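Local coordinates for protein UTP--glucose-1-phosphate uridylyltransferase (Acinetobacter baumannii, PDB 6IKX) that makes UDP-glucose and diphosphate from UTP and alpha-D-glucose 1-phosphate, and may play a role in stationary-phase survival, at residues A5-A10 and P34-V39; I48-L53 and K117-E122; R102-Q105 and G110-V113. The protein carries 1 engineered substitution. One frame throughout, in Å; residues are numbered along the deposited sequence.

In the fold
From the N terminus, strand 4-8 leads into the nucleotide-binding loop, and contact 1 closes the first excursion by setting helix 35-44 against that strand. The chain then enters strand 50-55, which pairs in parallel with strand 4-8 and opens contact 2, closed only when helix 117-120 comes back to pack on it. Contact 3, a short turn from the end of strand 97-102 into helix 109-115, is nested inside that long loop, while contact 1 precedes both. Val6 and Leu7 point to opposite faces of the sheet: contact 1 lies on one, contact 2 on the other. Ala10 and Gln103 bring contacts 1 and 3 together at the substrate site.

Contact 1. Residues A5-A10 and P34-V39; sequences AVLPVA and PAIEYV. With SO4 (sulfate ion), chain G.
Leu7 and Ile36 mesh across a buried seam between strand 4-8 and the first turn of helix 35-44. Leu7 is the bump on the strand: its CD1 pushes into the shallow dip between two side chains one helical turn apart, 3.9 Å from Ile36 CD1 and 3.8 Å from Val39 CG1. Ile36 answers from the helix. With CG1 anti to the backbone N (chi1 -167°), its CD1 reaches out to the strand and settles between Leu7 CD1 and Val9 CG1, the latter more loosely at 4.2 Å. Leu7 and Val9, two apart on an extended chain, both turn toward the helix, so their spacing makes the hollow that Ile36 enters. Leucine suits the bump because its branch lies far out; the beta-branched valines give broad, short walls. No polar group crosses the seam. Just beyond the end of the strand, Ala10 N makes a weak 3.4 Å hydrogen bond to O2 of a sulfate ion. Pro8 and Ala10 are UTP-binding residues. Strands 50-55 and 125-128 flank strand 4-8, Leu53 and Leu128 packing against Leu7, and Ile62 of helix 60-65 borders Val9.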
ATOM      1  N   ALA A   5      15.553 -16.179 -13.663  1.00 36.50           N
ATOM      2  CA  ALA A   5      14.875 -15.344 -14.675  1.00 36.68           C
ATOM      3  C   ALA A   5      14.617 -13.972 -14.063  1.00 33.68           C
ATOM      4  O   ALA A   5      14.089 -13.919 -12.956  1.00 37.66           O
ATOM      5  CB  ALA A   5      13.601 -15.993 -15.160  1.00 33.55           C
ATOM      6  N   VAL A   6      14.954 -12.927 -14.805  1.00 35.27           N
ATOM      7  CA  VAL A   6      14.663 -11.509 -14.463  1.00 40.82           C
ATOM      8  C   VAL A   6      13.363 -11.099 -15.167  1.00 38.29           C
ATOM      9  O   VAL A   6      13.306 -11.287 -16.388  1.00 38.90           O
ATOM     10  CB  VAL A   6      15.858 -10.631 -14.856  1.00 44.88           C
ATOM     11  CG1 VAL A   6      15.518  -9.146 -14.726  1.00 43.07           C
ATOM     12  CG2 VAL A   6      17.072 -11.019 -14.014  1.00 41.73           C
ATOM     13  N   LEU A   7      12.313 -10.744 -14.412  1.00 34.54           N
ATOM     14  CA  LEU A   7      11.054 -10.210 -15.012  1.00 36.73           C
ATOM     15  C   LEU A   7      11.060  -8.724 -14.743  1.00 34.60           C
ATOM     16  O   LEU A   7      10.917  -8.318 -13.592  1.00 42.49           O
ATOM     17  CB  LEU A   7       9.784 -10.796 -14.407  1.00 33.44           C
ATOM     18  CG  LEU A   7       9.624 -12.304 -14.340  1.00 42.77           C
ATOM     19  CD1 LEU A   7       8.184 -12.705 -14.631  1.00 41.66           C
ATOM     20  CD2 LEU A   7      10.620 -13.039 -15.226  1.00 44.84           C
ATOM     21  N   PRO A   8      11.344  -7.868 -15.733  1.00 37.07           N
ATOM     22  CA  PRO A   8      11.463  -6.432 -15.478  1.00 42.96           C
ATOM     23  C   PRO A   8      10.038  -5.871 -15.489  1.00 37.43           C
ATOM     24  O   PRO A   8       9.488  -5.890 -16.531  1.00 42.95           O
ATOM     25  CB  PRO A   8      12.316  -5.900 -16.643  1.00 39.17           C
ATOM     26  CG  PRO A   8      12.751  -7.147 -17.377  1.00 43.37           C
ATOM     27  CD  PRO A   8      11.653  -8.172 -17.128  1.00 41.72           C
ATOM     28  N   VAL A   9       9.493  -5.492 -14.332  1.00 35.51           N
ATOM     29  CA  VAL A   9       8.044  -5.139 -14.145  1.00 42.23           C
ATOM     30  C   VAL A   9       7.918  -3.761 -13.450  1.00 38.22           C
ATOM     31  O   VAL A   9       6.952  -3.556 -12.720  1.00 39.69           O
ATOM     32  CB  VAL A   9       7.328  -6.252 -13.339  1.00 38.97           C
ATOM     33  CG1 VAL A   9       7.333  -7.594 -14.058  1.00 40.58           C
ATOM     34  CG2 VAL A   9       7.928  -6.410 -11.960  1.00 37.37           C
ATOM     35  N   ALA A  10       8.845  -2.829 -13.671  1.00 39.55           N
ATOM     36  CA  ALA A  10       8.849  -1.488 -13.031  1.00 40.25           C
ATOM     37  C   ALA A  10       8.224  -0.399 -13.919  1.00 36.89           C
ATOM     38  O   ALA A  10       8.169   0.733 -13.429  1.00 43.27           O
ATOM     39  CB  ALA A  10      10.238  -1.100 -12.596  1.00 37.31           C
ATOM     40  N   PRO A  34      -4.316 -12.586 -13.144  1.00 40.93           N
ATOM     41  CA  PRO A  34      -3.484 -11.517 -13.702  1.00 42.58           C
ATOM     42  C   PRO A  34      -2.487 -12.043 -14.763  1.00 45.74           C
ATOM     43  O   PRO A  34      -2.070 -13.210 -14.722  1.00 42.84           O
ATOM     44  CB  PRO A  34      -2.807 -10.982 -12.423  1.00 43.80           C
ATOM     45  CG  PRO A  34      -2.661 -12.228 -11.586  1.00 41.64           C
ATOM     46  CD  PRO A  34      -4.035 -12.847 -11.732  1.00 40.16           C
ATOM     47  N   ALA A  35      -2.144 -11.181 -15.722  1.00 49.13           N
ATOM     48  CA  ALA A  35      -1.286 -11.490 -16.892  1.00 47.55           C
ATOM     49  C   ALA A  35       0.024 -12.144 -16.401  1.00 47.60           C
ATOM     50  O   ALA A  35       0.494 -13.096 -17.030  1.00 41.70           O
ATOM     51  CB  ALA A  35      -1.052 -10.210 -17.678  1.00 40.88           C
ATOM     52  N   ILE A  36       0.590 -11.631 -15.308  1.00 45.90           N
ATOM     53  CA  ILE A  36       1.922 -12.031 -14.771  1.00 44.62           C
ATOM     54  C   ILE A  36       1.889 -13.527 -14.474  1.00 44.54           C
ATOM     55  O   ILE A  36       2.954 -14.144 -14.556  1.00 47.63           O
ATOM     56  CB  ILE A  36       2.324 -11.202 -13.523  1.00 41.12           C
ATOM     57  CG1 ILE A  36       3.799 -11.365 -13.162  1.00 42.71           C
ATOM     58  CG2 ILE A  36       1.465 -11.540 -12.305  1.00 43.85           C
ATOM     59  CD1 ILE A  36       4.779 -10.885 -14.179  1.00 42.10           C
ATOM     60  N   GLU A  37       0.744 -14.073 -14.065  1.00 43.00           N
ATOM     61  CA  GLU A  37       0.683 -15.494 -13.661  1.00 41.67           C
ATOM     62  C   GLU A  37       1.137 -16.361 -14.829  1.00 37.39           C
ATOM     63  O   GLU A  37       1.753 -17.424 -14.603  1.00 43.10           O
ATOM     64  CB  GLU A  37      -0.695 -16.001 -13.265  1.00 40.43           C
ATOM     65  CG  GLU A  37      -0.557 -17.198 -12.339  1.00 44.33           C
ATOM     66  CD  GLU A  37      -1.800 -18.023 -12.097  1.00 47.45           C
ATOM     67  OE1 GLU A  37      -2.456 -17.740 -11.114  1.00 44.54           O
ATOM     68  OE2 GLU A  37      -2.075 -18.975 -12.880  1.00 50.06           O
ATOM     69  N   TYR A  38       0.819 -15.927 -16.033  1.00 39.72           N
ATOM     70  CA  TYR A  38       1.012 -16.726 -17.268  1.00 39.58           C
ATOM     71  C   TYR A  38       2.505 -16.774 -17.608  1.00 41.82           C
ATOM     72  O   TYR A  38       2.949 -17.775 -18.190  1.00 36.85           O
ATOM     73  CB  TYR A  38       0.235 -16.104 -18.417  1.00 37.10           C
ATOM     74  CG  TYR A  38      -1.260 -16.273 -18.367  1.00 41.97           C
ATOM     75  CD1 TYR A  38      -2.053 -15.320 -17.749  1.00 38.85           C
ATOM     76  CD2 TYR A  38      -1.879 -17.318 -19.036  1.00 38.10           C
ATOM     77  CE1 TYR A  38      -3.427 -15.449 -17.715  1.00 39.69           C
ATOM     78  CE2 TYR A  38      -3.258 -17.446 -19.033  1.00 42.69           C
ATOM     79  CZ  TYR A  38      -4.030 -16.508 -18.368  1.00 42.57           C
ATOM     80  OH  TYR A  38      -5.387 -16.603 -18.376  1.00 40.69           O
ATOM     81  N   VAL A  39       3.219 -15.695 -17.262  1.00 42.14           N
ATOM     82  CA  VAL A  39       4.656 -15.453 -17.563  1.00 41.39           C
ATOM     83  C   VAL A  39       5.467 -16.221 -16.521  1.00 40.08           C
ATOM     84  O   VAL A  39       6.531 -16.810 -16.872  1.00 38.90           O
ATOM     85  CB  VAL A  39       4.980 -13.949 -17.545  1.00 39.04           C
ATOM     86  CG1 VAL A  39       6.423 -13.677 -17.885  1.00 37.87           C
ATOM     87  CG2 VAL A  39       4.094 -13.181 -18.501  1.00 45.84           C
TER
HETATM   88  S   SO4 G 305      10.775  -1.795 -17.042  1.00134.16           S
HETATM   89  O1  SO4 G 305       9.338  -1.973 -17.066  1.00119.69           O
HETATM   90  O2  SO4 G 305      11.320  -2.561 -15.942  1.00112.36           O
HETATM   91  O3  SO4 G 305      11.099  -0.403 -16.857  1.00133.36           O
HETATM   92  O4  SO4 G 305      11.345  -2.233 -18.293  1.00 97.80           O

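Contact 2. Residues I48-L53 and K117-E122; sequences IEQIIL and KSVVGE
Ile52, in strand 50-55, and Val119, in the short helix 117-120, mark the closest approach of the two backbones, with their CA atoms 7.7 Å apart. No hydrogen bond links the segments, a helix simply lying on a strand. The helix ends with Val120; Gly121 follows it, its N still bonded to Lys117 O at 2.8 Å, and its phi of 50° suits a residue without a side chain. Ile52 and Val119 reach toward each other tip to tip, Ile52 CD1 meeting Val119 CG1 at 3.5 Å, while Ile52 CG2 comes within 4.0 Å of the same methyl, so both branches of the isoleucine receive it. This is the layered packing of the Rossmann-like GT-A fold: strand 50-55 pairs in parallel with strands 4-8 and 97-102, and the helix lies over that sheet. Val120 adds a second wall, its CG2 4.2 Å from Ile52 CD1, the two side chains crossing at about a right angle. Gln50, its CG anti to the backbone N (chi1 -163°), extends its chain until NE2 is 4.1 Å from Val119 CG1. At this end of the domain the second subunit joins in, its Ser118 packing on Gln50 and its Ile99 on Val119.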
ATOM      1  N   ILE A  48      12.729 -22.819 -14.455  1.00 47.99           N
ATOM      2  CA  ILE A  48      13.181 -21.666 -13.623  1.00 43.82           C
ATOM      3  C   ILE A  48      12.760 -21.941 -12.179  1.00 42.49           C
ATOM      4  O   ILE A  48      11.650 -22.485 -11.940  1.00 57.12           O
ATOM      5  CB  ILE A  48      12.677 -20.302 -14.155  1.00 48.62           C
ATOM      6  CG1 ILE A  48      13.165 -20.036 -15.584  1.00 47.26           C
ATOM      7  CG2 ILE A  48      13.048 -19.156 -13.198  1.00 41.99           C
ATOM      8  CD1 ILE A  48      14.672 -19.920 -15.707  1.00 48.72           C
ATOM      9  N   GLU A  49      13.606 -21.528 -11.252  1.00 42.62           N
ATOM     10  CA  GLU A  49      13.433 -21.763  -9.800  1.00 44.42           C
ATOM     11  C   GLU A  49      13.413 -20.463  -9.006  1.00 39.49           C
ATOM     12  O   GLU A  49      12.858 -20.499  -7.902  1.00 43.73           O
ATOM     13  CB  GLU A  49      14.585 -22.643  -9.303  1.00 50.93           C
ATOM     14  CG  GLU A  49      14.392 -24.097  -9.711  1.00 58.69           C
ATOM     15  CD  GLU A  49      15.454 -25.077  -9.250  1.00 60.90           C
ATOM     16  OE1 GLU A  49      16.436 -24.644  -8.594  1.00 55.42           O
ATOM     17  OE2 GLU A  49      15.300 -26.264  -9.577  1.00 66.26           O
ATOM     18  N   GLN A  50      14.096 -19.424  -9.495  1.00 41.46           N
ATOM     19  CA  GLN A  50      14.226 -18.101  -8.848  1.00 44.82           C
ATOM     20  C   GLN A  50      13.685 -17.040  -9.816  1.00 50.52           C
ATOM     21  O   GLN A  50      14.359 -16.795 -10.893  1.00 43.11           O
ATOM     22  CB  GLN A  50      15.676 -17.803  -8.472  1.00 50.10           C
ATOM     23  CG  GLN A  50      15.817 -16.668  -7.453  1.00 49.58           C
ATOM     24  CD  GLN A  50      17.255 -16.290  -7.191  1.00 54.34           C
ATOM     25  OE1 GLN A  50      18.109 -16.281  -8.081  1.00 58.46           O
ATOM     26  NE2 GLN A  50      17.545 -15.975  -5.945  1.00 63.50           N
ATOM     27  N   ILE A  51      12.494 -16.502  -9.481  1.00 45.28           N
ATOM     28  CA  ILE A  51      11.803 -15.396 -10.205  1.00 39.90           C
ATOM     29  C   ILE A  51      12.335 -14.091  -9.622  1.00 40.94           C
ATOM     30  O   ILE A  51      12.152 -13.851  -8.428  1.00 50.51           O
ATOM     31  CB  ILE A  51      10.274 -15.548 -10.112  1.00 45.20           C
ATOM     32  CG1 ILE A  51       9.800 -16.789 -10.879  1.00 48.57           C
ATOM     33  CG2 ILE A  51       9.551 -14.296 -10.611  1.00 45.85           C
ATOM     34  CD1 ILE A  51      10.206 -16.789 -12.339  1.00 47.86           C
ATOM     35  N   ILE A  52      13.070 -13.317 -10.410  1.00 42.46           N
ATOM     36  CA  ILE A  52      13.682 -12.039  -9.944  1.00 38.57           C
ATOM     37  C   ILE A  52      12.867 -10.896 -10.540  1.00 39.53           C
ATOM     38  O   ILE A  52      13.101 -10.583 -11.724  1.00 42.87           O
ATOM     39  CB  ILE A  52      15.168 -11.962 -10.331  1.00 41.17           C
ATOM     40  CG1 ILE A  52      15.899 -13.248  -9.932  1.00 42.77           C
ATOM     41  CG2 ILE A  52      15.820 -10.717  -9.723  1.00 43.45           C
ATOM     42  CD1 ILE A  52      17.340 -13.323 -10.386  1.00 46.98           C
ATOM     43  N   LEU A  53      11.905 -10.360  -9.780  1.00 37.46           N
ATOM     44  CA  LEU A  53      11.039  -9.219 -10.215  1.00 38.30           C
ATOM     45  C   LEU A  53      11.852  -7.917 -10.065  1.00 41.97           C
ATOM     46  O   LEU A  53      12.244  -7.617  -8.932  1.00 37.98           O
ATOM     47  CB  LEU A  53       9.795  -9.142  -9.311  1.00 33.91           C
ATOM     48  CG  LEU A  53       8.876 -10.353  -9.280  1.00 32.76           C
ATOM     49  CD1 LEU A  53       7.731 -10.133  -8.325  1.00 40.19           C
ATOM     50  CD2 LEU A  53       8.334 -10.677 -10.643  1.00 34.56           C
ATOM     51  N   LYS A 117      21.750  -7.267 -10.809  1.00 41.59           N
ATOM     52  CA  LYS A 117      23.123  -7.826 -10.980  1.00 42.14           C
ATOM     53  C   LYS A 117      23.473  -8.673  -9.753  1.00 44.77           C
ATOM     54  O   LYS A 117      23.902  -9.821  -9.921  1.00 51.12           O
ATOM     55  CB  LYS A 117      24.132  -6.705 -11.191  1.00 45.76           C
ATOM     56  CG  LYS A 117      25.584  -7.101 -10.997  1.00 52.61           C
ATOM     57  CD  LYS A 117      26.535  -6.006 -11.376  1.00 60.00           C
ATOM     58  CE  LYS A 117      27.905  -6.172 -10.755  1.00 68.19           C
ATOM     59  NZ  LYS A 117      28.690  -4.921 -10.878  1.00 73.66           N
ATOM     60  N   SER A 118      23.322  -8.094  -8.564  1.00 43.61           N
ATOM     61  CA  SER A 118      23.651  -8.685  -7.246  1.00 42.07           C
ATOM     62  C   SER A 118      22.948 -10.019  -7.081  1.00 42.58           C
ATOM     63  O   SER A 118      23.569 -10.947  -6.588  1.00 48.92           O
ATOM     64  CB  SER A 118      23.251  -7.750  -6.140  1.00 50.47           C
ATOM     65  OG  SER A 118      21.844  -7.608  -6.125  1.00 52.40           O
ATOM     66  N   VAL A 119      21.695 -10.098  -7.508  1.00 45.70           N
ATOM     67  CA  VAL A 119      20.886 -11.331  -7.390  1.00 44.24           C
ATOM     68  C   VAL A 119      21.331 -12.292  -8.479  1.00 40.12           C
ATOM     69  O   VAL A 119      21.348 -13.483  -8.202  1.00 41.83           O
ATOM     70  CB  VAL A 119      19.382 -11.012  -7.420  1.00 48.06           C
ATOM     71  CG1 VAL A 119      18.509 -12.232  -7.228  1.00 50.41           C
ATOM     72  CG2 VAL A 119      19.060  -9.987  -6.357  1.00 56.64           C
ATOM     73  N   VAL A 120      21.689 -11.839  -9.681  1.00 43.90           N
ATOM     74  CA  VAL A 120      22.106 -12.808 -10.757  1.00 45.53           C
ATOM     75  C   VAL A 120      23.515 -13.396 -10.466  1.00 44.58           C
ATOM     76  O   VAL A 120      23.774 -14.599 -10.832  1.00 30.57           O
ATOM     77  CB  VAL A 120      22.062 -12.165 -12.152  1.00 47.09           C
ATOM     78  CG1 VAL A 120      22.875 -12.972 -13.173  1.00 47.52           C
ATOM     79  CG2 VAL A 120      20.625 -11.977 -12.614  1.00 50.06           C
ATOM     80  N   GLY A 121      24.407 -12.603  -9.843  1.00 41.55           N
ATOM     81  CA  GLY A 121      25.803 -12.996  -9.566  1.00 44.94           C
ATOM     82  C   GLY A 121      26.486 -13.552 -10.807  1.00 48.36           C
ATOM     83  O   GLY A 121      26.348 -12.946 -11.862  1.00 50.47           O
ATOM     84  N   GLU A 122      27.167 -14.694 -10.705  1.00 54.25           N
ATOM     85  CA  GLU A 122      27.964 -15.283 -11.817  1.00 55.10           C
ATOM     86  C   GLU A 122      27.067 -16.234 -12.643  1.00 52.25           C
ATOM     87  O   GLU A 122      27.584 -16.789 -13.596  1.00 42.30           O
ATOM     88  CB  GLU A 122      29.237 -15.963 -11.280  1.00 60.42           C
ATOM     89  CG  GLU A 122      30.317 -15.020 -10.732  1.00 63.28           C
ATOM     90  CD  GLU A 122      31.351 -15.678  -9.822  1.00 57.64           C
TER

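Contact 3. Residues R102-Q105 and G110-V113; sequences RQPQ and GHAV. With SO4 (sulfate ion), chain D.
The carboxamide of Gln103 and the imidazole of His111 meet edge on, their planes only 24° apart. Gln103 NE2 lies at the ring's edge, close to its plane, and donates to His111 ND1 at 2.8 Å. The bond is nearly straight, with an N-H...N angle of 172°, and the ring nitrogen also lies close to the amide plane, so that both flat groups are well turned for it. To one side of the amide plane sits the methyl of Ala112, its CB 3.8 Å from both Gln103 OE1 and NE2; a side chain this small lets the glutamine approach the helix backbone closely. Around the ring, Gln103 CG is 3.7 Å from His111 CE1, and Pro104 CD approaches that same carbon obliquely at 4.1 Å.

With CG anti to the backbone N (chi1 -179°) and an extended chain beyond it, Gln103 spans the gap from the loop to helix 109-115. Its NE2 makes a further hydrogen bond to Gly108 O, and two acceptors on one amide nitrogen fix the rotation of the group, leaving OE1 directed toward the methyl of Ala10. Pro104 and Gln105 lie at the margin of the contact, on the side where Asp67 and Arg68 of the second subunit pack. At the helix start, Gly110 N makes a weak hydrogen bond to O1 of a sulfate ion.

Gln103 and Gly108 are both seen binding UTP and UDP-glucose in other structures of this protein. The arrangement is a strand-loop-helix turn at the end of parallel strand 97-102, lining the nucleotide pocket of the GT-A nucleotidyltransferase fold; in related enzymes the equivalent glutamine and glycine recognise the uracil base, which is probably their role here.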
ATOM      1  N   ARG A 102      14.411  -3.202  -6.635  1.00 39.59           N
ATOM      2  CA  ARG A 102      13.798  -1.950  -7.156  1.00 41.62           C
ATOM      3  C   ARG A 102      14.636  -1.386  -8.293  1.00 38.03           C
ATOM      4  O   ARG A 102      15.845  -1.211  -8.098  1.00 36.70           O
ATOM      5  CB  ARG A 102      13.676  -0.907  -6.035  1.00 33.32           C
ATOM      6  CG  ARG A 102      12.644  -1.307  -4.998  1.00 33.58           C
ATOM      7  CD  ARG A 102      11.217  -1.412  -5.530  1.00 34.97           C
ATOM      8  NE  ARG A 102      10.226  -1.655  -4.477  1.00 35.85           N
ATOM      9  CZ  ARG A 102       9.792  -0.763  -3.580  1.00 40.77           C
ATOM     10  NH1 ARG A 102      10.252   0.474  -3.546  1.00 40.46           N
ATOM     11  NH2 ARG A 102       8.917  -1.124  -2.666  1.00 41.06           N
ATOM     12  N   GLN A 103      14.003  -1.079  -9.426  1.00 44.28           N
ATOM     13  CA  GLN A 103      14.558  -0.123 -10.426  1.00 45.38           C
ATOM     14  C   GLN A 103      14.364   1.287  -9.881  1.00 44.80           C
ATOM     15  O   GLN A 103      13.235   1.742  -9.853  1.00 36.02           O
ATOM     16  CB  GLN A 103      13.826  -0.197 -11.758  1.00 49.29           C
ATOM     17  CG  GLN A 103      14.408   0.761 -12.780  1.00 46.42           C
ATOM     18  CD  GLN A 103      14.065   0.314 -14.169  1.00 46.38           C
ATOM     19  OE1 GLN A 103      12.990  -0.244 -14.395  1.00 52.39           O
ATOM     20  NE2 GLN A 103      14.962   0.594 -15.103  1.00 44.19           N
ATOM     21  N   PRO A 104      15.402   1.972  -9.345  1.00 42.38           N
ATOM     22  CA  PRO A 104      15.201   3.234  -8.636  1.00 43.18           C
ATOM     23  C   PRO A 104      14.598   4.364  -9.487  1.00 53.12           C
ATOM     24  O   PRO A 104      13.851   5.160  -8.936  1.00 52.06           O
ATOM     25  CB  PRO A 104      16.621   3.622  -8.157  1.00 40.32           C
ATOM     26  CG  PRO A 104      17.573   2.805  -8.985  1.00 39.32           C
ATOM     27  CD  PRO A 104      16.811   1.545  -9.337  1.00 42.84           C
ATOM     28  N   GLN A 105      14.968   4.430 -10.779  1.00 57.20           N
ATOM     29  CA  GLN A 105      14.346   5.317 -11.803  1.00 54.84           C
ATOM     30  C   GLN A 105      14.069   4.520 -13.062  1.00 50.42           C
ATOM     31  O   GLN A 105      14.775   3.557 -13.373  1.00 54.70           O
ATOM     32  CB  GLN A 105      15.232   6.510 -12.172  1.00 54.51           C
ATOM     33  CG  GLN A 105      15.543   7.406 -10.977  1.00 56.73           C
ATOM     34  CD  GLN A 105      16.682   8.345 -11.273  1.00 58.71           C
ATOM     35  OE1 GLN A 105      17.768   7.940 -11.726  1.00 52.59           O
ATOM     36  NE2 GLN A 105      16.401   9.619 -11.057  1.00 50.33           N
ATOM     37  N   GLY A 110      17.573  -2.193 -20.229  1.00 43.84           N
ATOM     38  CA  GLY A 110      18.973  -2.513 -19.944  1.00 40.78           C
ATOM     39  C   GLY A 110      19.259  -2.213 -18.493  1.00 40.37           C
ATOM     40  O   GLY A 110      19.912  -3.023 -17.814  1.00 44.26           O
ATOM     41  N   HIS A 111      18.802  -1.052 -18.042  1.00 42.83           N
ATOM     42  CA  HIS A 111      19.002  -0.540 -16.659  1.00 45.80           C
ATOM     43  C   HIS A 111      18.260  -1.455 -15.669  1.00 41.70           C
ATOM     44  O   HIS A 111      18.860  -1.780 -14.611  1.00 35.94           O
ATOM     45  CB  HIS A 111      18.573   0.921 -16.560  1.00 40.85           C
ATOM     46  CG  HIS A 111      18.631   1.444 -15.163  1.00 50.42           C
ATOM     47  ND1 HIS A 111      17.497   1.637 -14.406  1.00 47.39           N
ATOM     48  CD2 HIS A 111      19.679   1.810 -14.390  1.00 49.23           C
ATOM     49  CE1 HIS A 111      17.856   2.119 -13.231  1.00 59.39           C
ATOM     50  NE2 HIS A 111      19.188   2.210 -13.186  1.00 44.15           N
ATOM     51  N   ALA A 112      17.060  -1.916 -16.052  1.00 36.27           N
ATOM     52  CA  ALA A 112      16.249  -2.877 -15.278  1.00 35.96           C
ATOM     53  C   ALA A 112      17.046  -4.178 -15.063  1.00 40.09           C
ATOM     54  O   ALA A 112      17.216  -4.618 -13.896  1.00 44.06           O
ATOM     55  CB  ALA A 112      14.966  -3.125 -16.010  1.00 35.07           C
ATOM     56  N   VAL A 113      17.543  -4.773 -16.139  1.00 39.43           N
ATOM     57  CA  VAL A 113      18.349  -6.019 -16.061  1.00 41.32           C
ATOM     58  C   VAL A 113      19.582  -5.754 -15.182  1.00 39.67           C
ATOM     59  O   VAL A 113      19.858  -6.586 -14.307  1.00 37.87           O
ATOM     60  CB  VAL A 113      18.716  -6.542 -17.460  1.00 39.88           C
ATOM     61  CG1 VAL A 113      19.705  -7.687 -17.397  1.00 43.32           C
ATOM     62  CG2 VAL A 113      17.470  -6.967 -18.219  1.00 43.16           C
TER
HETATM   63  S   SO4 D 302      16.678  -1.985 -24.837  1.00141.27           S
HETATM   64  O1  SO4 D 302      17.229  -2.033 -23.508  1.00146.07           O
HETATM   65  O2  SO4 D 302      15.910  -3.177 -25.108  1.00128.84           O
HETATM   66  O3  SO4 D 302      15.834  -0.823 -24.951  1.00153.86           O
HETATM   67  O4  SO4 D 302      17.750  -1.896 -25.791  1.00164.89           O